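Local coordinates for putative branched chain amino acid ABC transporter, periplasmic amino acid-binding protein (Brucella ovis, PDB 4XFK), which probably serves as the periplasmic substrate-binding component of an ABC transport system that takes up amino acids, at residues Ile140-Lys143 / Thr144-Gln147. The protein carries 1 engineered substitution. Residues are numbered along the deposited sequence; the frame is centred on the assembly and turned at random. Where two conformers were deposited one is given.
Engineered in segment 140-143: Arg141 (natural residue His).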
ATOM      1  N   ILE A 140       0.597  10.816   0.746  1.00  7.35           N
ATOM      2  CA  ILE A 140      -0.773  10.591   1.178  1.00  6.90           C
ATOM      3  C   ILE A 140      -0.806  10.026   2.605  1.00  7.16           C
ATOM      4  O   ILE A 140      -1.576  10.499   3.448  1.00  7.90           O
ATOM      5  CB  ILE A 140      -1.510   9.639   0.211  1.00  7.23           C
ATOM      6  CG1 ILE A 140      -1.596  10.259  -1.195  1.00  8.29           C
ATOM      7  CG2 ILE A 140      -2.883   9.278   0.762  1.00  8.56           C
ATOM      8  CD1 ILE A 140      -2.112   9.298  -2.267  1.00  8.95           C
ATOM      9  N   ARG A 141       0.022   9.014   2.872  1.00  7.14           N
ATOM     10  CA  ARG A 141       0.064   8.404   4.200  1.00  6.90           C
ATOM     11  C   ARG A 141       0.325   9.440   5.294  1.00  6.25           C
ATOM     12  O   ARG A 141      -0.385   9.497   6.305  1.00  7.31           O
ATOM     13  CB  ARG A 141       1.160   7.338   4.288  1.00  6.47           C
ATOM     14  CG  ARG A 141       0.911   6.056   3.509  1.00  6.76           C
ATOM     15  CD  ARG A 141      -0.177   5.178   4.088  1.00  6.67           C
ATOM     16  NE  ARG A 141      -0.146   3.884   3.414  1.00  5.84           N
ATOM     17  CZ  ARG A 141      -0.963   2.870   3.686  1.00  5.92           C
ATOM     18  NH1 ARG A 141      -1.875   2.979   4.642  1.00  6.64           N
ATOM     19  NH2 ARG A 141      -0.868   1.743   2.993  1.00  7.11           N
ATOM     20  N   PHE A 142       1.365  10.247   5.105  1.00  6.64           N
ATOM     21  CA  PHE A 142       1.855  11.045   6.222  1.00  7.89           C
ATOM     22  C   PHE A 142       1.211  12.406   6.378  1.00  8.03           C
ATOM     23  O   PHE A 142       1.118  12.913   7.489  1.00  9.55           O
ATOM     24  CB  PHE A 142       3.383  10.975   6.346  1.00  8.33           C
ATOM     25  CG  PHE A 142       3.811   9.640   6.854  1.00  7.68           C
ATOM     26  CD1 PHE A 142       3.850   9.392   8.221  1.00  9.09           C
ATOM     27  CD2 PHE A 142       4.010   8.583   5.973  1.00  7.74           C
ATOM     28  CE1 PHE A 142       4.152   8.133   8.704  1.00  8.71           C
ATOM     29  CE2 PHE A 142       4.307   7.310   6.451  1.00  7.97           C
ATOM     30  CZ  PHE A 142       4.361   7.082   7.814  1.00  7.48           C
ATOM     31  N   LYS A 143       0.686  12.963   5.294  1.00  8.73           N
ATOM     32  CA  LYS A 143      -0.182  14.126   5.397  0.50  9.70           C
ATOM     33  C   LYS A 143      -1.451  13.742   6.144  1.00  8.49           C
ATOM     34  O   LYS A 143      -1.852  14.399   7.104  1.00 10.36           O
ATOM     35  CB  LYS A 143      -0.561  14.639   4.010  0.50 11.32           C
ATOM     36  CG  LYS A 143      -1.730  15.609   4.038  0.50 14.22           C
ATOM     37  CD  LYS A 143      -2.293  15.884   2.647  0.50 15.88           C
ATOM     38  CE  LYS A 143      -3.159  14.735   2.122  0.50 13.82           C
ATOM     39  NZ  LYS A 143      -2.382  13.718   1.358  0.50 10.07           N
ATOM     40  N   THR A 144      -2.093  12.655   5.702  1.00  7.09           N
ATOM     41  CA  THR A 144      -3.363  12.278   6.319  1.00  7.90           C
ATOM     42  C   THR A 144      -3.226  11.865   7.782  1.00  7.98           C
ATOM     43  O   THR A 144      -4.059  12.254   8.599  1.00  8.97           O
ATOM     44  CB  THR A 144      -4.170  11.213   5.516  1.00  8.17           C
ATOM     45  OG1 THR A 144      -3.412  10.004   5.392  1.00  7.98           O
ATOM     46  CG2 THR A 144      -4.549  11.725   4.126  1.00  8.66           C
ATOM     47  N   VAL A 145      -2.192  11.095   8.126  1.00  7.95           N
ATOM     48  CA  VAL A 145      -2.067  10.666   9.514  1.00  8.05           C
ATOM     49  C   VAL A 145      -1.855  11.868  10.435  1.00  8.30           C
ATOM     50  O   VAL A 145      -2.475  11.969  11.499  1.00  8.64           O
ATOM     51  CB  VAL A 145      -0.991   9.554   9.727  1.00  8.60           C
ATOM     52  CG1 VAL A 145       0.435  10.115   9.740  1.00  8.73           C
ATOM     53  CG2 VAL A 145      -1.287   8.784  10.998  1.00  9.09           C
ATOM     54  N   ALA A 146      -1.014  12.808  10.010  1.00  8.45           N
ATOM     55  CA  ALA A 146      -0.719  13.970  10.837  1.00  9.54           C
ATOM     56  C   ALA A 146      -1.923  14.920  10.905  1.00  9.63           C
ATOM     57  O   ALA A 146      -2.292  15.399  11.983  1.00 10.16           O
ATOM     58  CB  ALA A 146       0.514  14.700  10.303  1.00 10.28           C
ATOM     59  N   GLN A 147      -2.538  15.194   9.758  1.00  9.88           N
ATOM     60  CA  GLN A 147      -3.696  16.081   9.735  1.00  9.69           C
ATOM     61  C   GLN A 147      -4.868  15.511  10.534  1.00  9.70           C
ATOM     62  O   GLN A 147      -5.569  16.249  11.224  1.00 11.33           O
ATOM     63  CB  GLN A 147      -4.126  16.395   8.305  1.00  9.96           C
ATOM     64  CG  GLN A 147      -5.223  17.441   8.224  1.00 12.18           C
ATOM     65  CD  GLN A 147      -4.752  18.798   8.688  1.00 14.96           C
ATOM     66  OE1 GLN A 147      -3.672  19.256   8.310  1.00 16.65           O
ATOM     67  NE2 GLN A 147      -5.551  19.446   9.525  1.00 17.11           N
TER
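Ile140 O is gripped twice by Thr144: the hydroxyl OG1 donates to it at 2.7 Å, and the backbone N of the same residue donates at 3.2 Å from the opposite face of the carbonyl plane. A chi1 of 61° sets OG1 between the threonine's own N and carbonyl carbon, turned back toward Ile140 O. OG1 is also hydrogen-bonded to Ser265 OG, which ties the helix to strand 263-266. The i to i+4 pattern runs on with Val145 N to Arg141 O at 3.0 Å and Gln147 N to Lys143 O at 2.9 Å, while Ala146 N to Phe142 O is weak. Beside this backbone, Phe142 and Val145 point the same way, and CG1 of Val145 meets CD1 of the ring at 3.8 Å. The engineered Arg141 forms a salt bridge through NE with Glu118 OE1 and a hydrogen bond from NH1 to Ser265 O. Helix 138-152 packs against strands 215-218 and 263-266 of the mixed sheet and against helix 167-184, in the alpha/beta fold of a periplasmic binding protein: Phe142 and Ala146 touch both helix 167-184 and Phe217 of strand 215-218, and Val145 lies against Ile263 of strand 263-266.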